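Local atomic coordinates of putative glutathione S-transferase (Sinorhizobium meliloti, PDB entry 4MDC), a protein that probably catalyses the conjugation of glutathione to electrophilic compounds, working as a homodimer of the glutathione S-transferase family. Residues B[188-191]-B[192-195]; B[112-115]-B[116-120]. One frame throughout, in Å; residues are numbered along the deposited sequence. Where two conformers were deposited one is given.

Contact 1 (B[188-191]-B[192-195]); sequences RISY and GDLA
S190 and D193 close a capping box at the start of helix 191-205. The backbone N of S190 gives its hydrogen to D193 OD2 at 2.9 Å, meeting that oxygen on its anti side, 16° out of the carboxylate plane. The reciprocal bond is weak and lands one residue early: S190 OG accepts from G192 N at 3.0 Å, with a bent angle of 131°. Rotation about CA-CB of S190 sets OG between the backbone N and the carbonyl carbon (chi1 74°), within reach of G192 N, whereas D193 turns CG beside its own N, which carries the carboxylate back to the loop. A water donates to R188 O at 2.9 Å and accepts from S190 OG at 2.7 Å; its approach to D193 OD2 is too short to be trusted. The other carboxylate oxygen of D193, OD1, accepts from L184 N and W220 NE1, so the buried acid ties the helix start to two further parts of the chain. With alanine in place of D193, S190 N and the indole N-H of W220 would probably lose their acceptor and the cap would weaken. The regular ladder then begins with L194 N to S190 O at 3.3 Å and A195 N to Y191 O at 2.8 Å. Outside the box, I189 CD1 approaches L194 CD2 at 4.3 Å, the residue before the cap touching the fourth of the helix, a loose hydrophobic staple. I189 and L194 both lean on L224 of helix 215-225; L194 and A195 meet F37 of helix 33-44, and Y191 lies against I117 and T121 of helix 111-145 while its OH bonds to S90 O of helix 86-96.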
ATOM      1  N   ARG B 188      -5.580 -21.500  -8.553  1.00 26.39           N
ATOM      2  CA  ARG B 188      -5.105 -21.026  -9.892  1.00 27.51           C
ATOM      3  C   ARG B 188      -4.145 -19.878  -9.806  1.00 23.98           C
ATOM      4  O   ARG B 188      -4.045 -19.191  -8.769  1.00 23.35           O
ATOM      5  CB  ARG B 188      -6.228 -20.657 -10.844  1.00 32.24           C
ATOM      6  CG  ARG B 188      -7.266 -19.838 -10.174  1.00 36.14           C
ATOM      7  CD  ARG B 188      -8.489 -19.647 -11.086  1.00 42.73           C
ATOM      8  NE  ARG B 188      -8.865 -18.235 -10.992  1.00 47.15           N
ATOM      9  CZ  ARG B 188      -9.992 -17.698 -11.462  1.00 49.51           C
ATOM     10  NH1 ARG B 188     -10.923 -18.448 -12.043  1.00 51.44           N
ATOM     11  NH2 ARG B 188     -10.171 -16.388 -11.325  1.00 49.42           N
ATOM     12  N   ILE B 189      -3.405 -19.663 -10.888  1.00 21.79           N
ATOM     13  CA  ILE B 189      -2.482 -18.547 -10.948  1.00 20.08           C
ATOM     14  C   ILE B 189      -3.273 -17.227 -10.744  1.00 18.94           C
ATOM     15  O   ILE B 189      -4.443 -17.071 -11.180  1.00 20.08           O
ATOM     16  CB  ILE B 189      -1.697 -18.502 -12.270  1.00 20.35           C
ATOM     17  CG1 ILE B 189      -0.535 -17.500 -12.158  1.00 21.00           C
ATOM     18  CG2 ILE B 189      -2.569 -18.201 -13.495  1.00 20.76           C
ATOM     19  CD1 ILE B 189       0.388 -17.457 -13.372  1.00 22.19           C
ATOM     20  N   SER B 190      -2.671 -16.319 -10.027  1.00 17.39           N
ATOM     21  CA  SER B 190      -3.293 -15.030  -9.749  1.00 16.82           C
ATOM     22  C   SER B 190      -2.256 -13.901  -9.692  1.00 16.30           C
ATOM     23  O   SER B 190      -1.066 -14.126  -9.762  1.00 14.95           O
ATOM     24  CB  SER B 190      -4.000 -15.130  -8.388  1.00 17.51           C
ATOM     25  OG  SER B 190      -3.061 -15.128  -7.300  1.00 16.47           O
ATOM     26  N   TYR B 191      -2.771 -12.685  -9.470  1.00 15.93           N
ATOM     27  CA  TYR B 191      -1.873 -11.573  -9.150  1.00 15.15           C
ATOM     28  C   TYR B 191      -0.869 -11.895  -8.040  1.00 14.45           C
ATOM     29  O   TYR B 191       0.210 -11.296  -7.987  1.00 14.91           O
ATOM     30  CB  TYR B 191      -2.730 -10.354  -8.714  1.00 15.00           C
ATOM     31  CG  TYR B 191      -3.470  -9.577  -9.778  1.00 15.41           C
ATOM     32  CD1 TYR B 191      -3.280  -9.756 -11.116  1.00 14.70           C
ATOM     33  CD2 TYR B 191      -4.490  -8.663  -9.396  1.00 15.66           C
ATOM     34  CE1 TYR B 191      -3.999  -9.031 -12.042  1.00 15.42           C
ATOM     35  CE2 TYR B 191      -5.198  -7.927 -10.311  1.00 16.29           C
ATOM     36  CZ  TYR B 191      -4.920  -8.103 -11.684  1.00 16.23           C
ATOM     37  OH  TYR B 191      -5.637  -7.371 -12.626  1.00 17.68           O
ATOM     38  N   GLY B 192      -1.272 -12.685  -7.032  1.00 15.11           N
ATOM     39  CA  GLY B 192      -0.367 -13.066  -5.939  1.00 15.00           C
ATOM     40  C   GLY B 192       0.941 -13.688  -6.447  1.00 14.01           C
ATOM     41  O   GLY B 192       2.030 -13.340  -5.995  1.00 14.61           O
ATOM     42  N   ASP B 193       0.823 -14.645  -7.355  1.00 14.29           N
ATOM     43  CA  ASP B 193       1.995 -15.299  -8.018  1.00 14.33           C
ATOM     44  C   ASP B 193       2.815 -14.288  -8.797  1.00 13.95           C
ATOM     45  O   ASP B 193       4.082 -14.248  -8.729  1.00 13.93           O
ATOM     46  CB  ASP B 193       1.540 -16.417  -8.958  1.00 14.77           C
ATOM     47  CG  ASP B 193       0.764 -17.482  -8.268  1.00 16.21           C
ATOM     48  OD1 ASP B 193       1.370 -18.385  -7.646  1.00 16.28           O
ATOM     49  OD2 ASP B 193      -0.507 -17.366  -8.324  1.00 15.55           O
ATOM     50  N   LEU B 194       2.145 -13.416  -9.552  1.00 13.75           N
ATOM     51  CA  LEU B 194       2.831 -12.412 -10.362  1.00 12.56           C
ATOM     52  C   LEU B 194       3.574 -11.422  -9.504  1.00 12.91           C
ATOM     53  O   LEU B 194       4.695 -10.973  -9.801  1.00 11.26           O
ATOM     54  CB  LEU B 194       1.926 -11.704 -11.354  1.00 12.80           C
ATOM     55  CG  LEU B 194       1.144 -12.560 -12.332  1.00 13.53           C
ATOM     56  CD1 LEU B 194       0.374 -11.709 -13.309  1.00 14.53           C
ATOM     57  CD2 LEU B 194       2.029 -13.534 -13.060  1.00 14.02           C
ATOM     58  N   ALA B 195       2.986 -10.985  -8.415  1.00 12.39           N
ATOM     59  CA  ALA B 195       3.663 -10.040  -7.518  1.00 12.63           C
ATOM     60  C   ALA B 195       4.908 -10.640  -6.854  1.00 12.42           C
ATOM     61  O   ALA B 195       5.938  -9.970  -6.770  1.00 13.01           O
ATOM     62  CB  ALA B 195       2.681  -9.615  -6.429  1.00 13.06           C
TER
HETATM   63  O   HOH W   1      -2.408 -17.710  -6.892  1.00 16.44           O

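Contact 2 (B[112-115]-B[116-120]); sequences FQRA and EIRRL
R114 and R118, one helical turn apart, reach side by side to a single oxygen, OE2 of E95 of the second subunit, R114 through NE and R118 through NH1, both in salt bridges. Their guanidinium planes stand 80° apart, with the two NH2 atoms of R114 and R118 separated by 3.3 Å. R118 is extended from CG to NE, and R114 CB lies over one face of its guanidinium, 3.9 Å from NH1. E91 of the same chain takes R118 NE, and A108 O takes R114 NH1; the shared E95 of the second subunit, with E91 beside R118, probably offsets the closeness of the two cations. Beneath, R118 N bonds to R114 O at 2.9 Å, and the same oxygen has R118 CG at 3.3 Å. Farther round the helix, R119 grips E116 side-on: NE meets OE1 at 2.9 Å, nearly straight at 178°, and R119 NH2 meets E116 OE2 at 2.8 Å, both on the syn side. Bending R119 at chi3 (73°) brings this edge round to the acid, which R181 also holds. In one of its two conformers Q113 crosses I117 obliquely, NE2 4.0 Å from CD1, and donates to A185 O. F112 makes a cation-pi contact with R81 of the second subunit, and A115 packs on its L83. Such packing of the C-terminal domain's first helix against the partner's N-terminal domain is characteristic of glutathione S-transferase dimers.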
ATOM      1  N   PHE B 112     -13.773 -13.443  -0.842  1.00 22.16           N
ATOM      2  CA  PHE B 112     -12.707 -13.972   0.015  1.00 22.37           C
ATOM      3  C   PHE B 112     -11.473 -14.388  -0.784  1.00 21.18           C
ATOM      4  O   PHE B 112     -10.370 -14.182  -0.320  1.00 21.90           O
ATOM      5  CB  PHE B 112     -13.206 -15.056   0.999  1.00 23.65           C
ATOM      6  CG  PHE B 112     -14.013 -14.482   2.152  1.00 25.25           C
ATOM      7  CD1 PHE B 112     -13.381 -13.872   3.226  1.00 24.77           C
ATOM      8  CD2 PHE B 112     -15.394 -14.532   2.135  1.00 26.71           C
ATOM      9  CE1 PHE B 112     -14.108 -13.297   4.237  1.00 27.02           C
ATOM     10  CE2 PHE B 112     -16.148 -14.003   3.198  1.00 27.82           C
ATOM     11  CZ  PHE B 112     -15.497 -13.388   4.244  1.00 27.58           C
ATOM     12  N   GLN B 113     -11.662 -14.955  -1.968  1.00 20.15           N
ATOM     13  CA  GLN B 113     -10.523 -15.283  -2.825  0.50 20.61           C
ATOM     14  C   GLN B 113      -9.846 -14.002  -3.295  1.00 19.55           C
ATOM     15  O   GLN B 113      -8.607 -13.917  -3.321  1.00 19.88           O
ATOM     16  CB  GLN B 113     -11.003 -16.136  -3.989  0.50 21.19           C
ATOM     17  CG  GLN B 113      -9.898 -16.658  -4.892  0.50 21.27           C
ATOM     18  CD  GLN B 113      -8.867 -17.492  -4.168  0.50 21.95           C
ATOM     19  OE1 GLN B 113      -9.098 -17.978  -3.056  0.50 23.48           O
ATOM     20  NE2 GLN B 113      -7.696 -17.637  -4.783  0.50 21.17           N
ATOM     21  N   ARG B 114     -10.638 -12.996  -3.659  1.00 19.09           N
ATOM     22  CA  ARG B 114     -10.057 -11.696  -4.036  1.00 19.86           C
ATOM     23  C   ARG B 114      -9.212 -11.128  -2.890  1.00 18.92           C
ATOM     24  O   ARG B 114      -8.144 -10.588  -3.149  1.00 17.37           O
ATOM     25  CB  ARG B 114     -11.154 -10.700  -4.407  1.00 21.01           C
ATOM     26  CG  ARG B 114     -11.805 -11.009  -5.733  1.00 24.60           C
ATOM     27  CD  ARG B 114     -13.175 -10.345  -5.881  1.00 28.31           C
ATOM     28  NE  ARG B 114     -13.191  -8.933  -6.208  1.00 29.42           N
ATOM     29  CZ  ARG B 114     -13.018  -8.415  -7.431  1.00 31.47           C
ATOM     30  NH1 ARG B 114     -12.734  -9.162  -8.489  1.00 33.38           N
ATOM     31  NH2 ARG B 114     -13.100  -7.112  -7.584  1.00 33.38           N
ATOM     32  N   ALA B 115      -9.786 -11.152  -1.653  1.00 18.73           N
ATOM     33  CA  ALA B 115      -9.081 -10.677  -0.454  1.00 19.08           C
ATOM     34  C   ALA B 115      -7.716 -11.386  -0.281  1.00 19.62           C
ATOM     35  O   ALA B 115      -6.696 -10.749   0.020  1.00 18.30           O
ATOM     36  CB  ALA B 115      -9.905 -10.841   0.789  1.00 20.27           C
ATOM     37  N   GLU B 116      -7.679 -12.688  -0.505  1.00 19.65           N
ATOM     38  CA  GLU B 116      -6.402 -13.429  -0.379  1.00 19.33           C
ATOM     39  C   GLU B 116      -5.388 -13.116  -1.479  1.00 18.85           C
ATOM     40  O   GLU B 116      -4.216 -12.979  -1.183  1.00 18.51           O
ATOM     41  CB  GLU B 116      -6.685 -14.939  -0.329  1.00 20.12           C
ATOM     42  CG  GLU B 116      -5.456 -15.826  -0.204  1.00 20.11           C
ATOM     43  CD  GLU B 116      -4.645 -15.627   1.067  1.00 20.91           C
ATOM     44  OE1 GLU B 116      -5.069 -14.957   2.037  1.00 20.85           O
ATOM     45  OE2 GLU B 116      -3.501 -16.149   1.121  1.00 22.80           O
ATOM     46  N   ILE B 117      -5.852 -12.935  -2.707  1.00 17.40           N
ATOM     47  CA  ILE B 117      -4.987 -12.513  -3.824  1.00 16.21           C
ATOM     48  C   ILE B 117      -4.390 -11.139  -3.520  1.00 15.31           C
ATOM     49  O   ILE B 117      -3.167 -10.950  -3.577  1.00 13.74           O
ATOM     50  CB  ILE B 117      -5.759 -12.526  -5.146  1.00 16.51           C
ATOM     51  CG1 ILE B 117      -6.133 -13.956  -5.476  1.00 17.59           C
ATOM     52  CG2 ILE B 117      -4.924 -11.888  -6.275  1.00 16.87           C
ATOM     53  CD1 ILE B 117      -7.200 -14.081  -6.547  1.00 17.70           C
ATOM     54  N   ARG B 118      -5.221 -10.224  -3.055  1.00 15.00           N
ATOM     55  CA  ARG B 118      -4.744  -8.889  -2.647  1.00 15.11           C
ATOM     56  C   ARG B 118      -3.732  -8.987  -1.494  1.00 14.55           C
ATOM     57  O   ARG B 118      -2.784  -8.195  -1.418  1.00 13.74           O
ATOM     58  CB  ARG B 118      -5.966  -7.989  -2.281  1.00 15.59           C
ATOM     59  CG  ARG B 118      -6.767  -7.597  -3.515  1.00 16.22           C
ATOM     60  CD  ARG B 118      -8.073  -6.988  -3.178  1.00 17.59           C
ATOM     61  NE  ARG B 118      -8.807  -6.547  -4.362  1.00 19.07           N
ATOM     62  CZ  ARG B 118     -10.128  -6.464  -4.439  1.00 19.91           C
ATOM     63  NH1 ARG B 118     -10.907  -6.906  -3.452  1.00 21.75           N
ATOM     64  NH2 ARG B 118     -10.673  -6.005  -5.561  1.00 20.58           N
ATOM     65  N   ARG B 119      -4.045  -9.825  -0.493  1.00 15.09           N
ATOM     66  CA  ARG B 119      -3.205  -9.889   0.710  1.00 15.44           C
ATOM     67  C   ARG B 119      -1.774 -10.293   0.294  1.00 15.01           C
ATOM     68  O   ARG B 119      -0.763  -9.738   0.751  1.00 15.94           O
ATOM     69  CB  ARG B 119      -3.721 -10.916   1.691  1.00 16.37           C
ATOM     70  CG  ARG B 119      -2.955 -10.992   3.028  1.00 16.71           C
ATOM     71  CD  ARG B 119      -3.493 -12.110   3.947  1.00 17.60           C
ATOM     72  NE  ARG B 119      -3.104 -13.427   3.435  1.00 18.08           N
ATOM     73  CZ  ARG B 119      -1.880 -13.964   3.557  1.00 19.44           C
ATOM     74  NH1 ARG B 119      -0.917 -13.364   4.230  1.00 19.63           N
ATOM     75  NH2 ARG B 119      -1.622 -15.129   3.001  1.00 20.48           N
ATOM     76  N   LEU B 120      -1.707 -11.268  -0.596  1.00 15.89           N
ATOM     77  CA  LEU B 120      -0.364 -11.719  -1.109  1.00 15.94           C
ATOM     78  C   LEU B 120       0.324 -10.698  -2.014  1.00 16.01           C
ATOM     79  O   LEU B 120       1.555 -10.519  -1.948  1.00 14.86           O
ATOM     80  CB  LEU B 120      -0.509 -13.022  -1.896  1.00 17.96           C
ATOM     81  CG  LEU B 120      -0.888 -14.181  -0.992  1.00 21.43           C
ATOM     82  CD1 LEU B 120      -1.450 -15.284  -1.881  1.00 25.35           C
ATOM     83  CD2 LEU B 120       0.256 -14.660  -0.190  1.00 23.10           C
TER

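In the fold
Both contacts belong to the helical C-terminal domain, with centres 10 Å apart, and they meet directly: Y191 CB lies 3.6 Å from I117 CG2, and G192 CA 4.0 Å from L120 CB. Contact 1 is the more buried, about 12 Å between its centre and that of the chain, and it joins a loop to the first turn of helix 191-205 without touching the other subunit. Contact 2, about 17 Å out, is partly buried and lies within helix 111-145. Their chemistry differs accordingly: a lone acid satisfied by backbone and indole N-H groups inside the subunit, against arginine-carboxylate pairs spread along a helix, two of them reaching across the dimer interface.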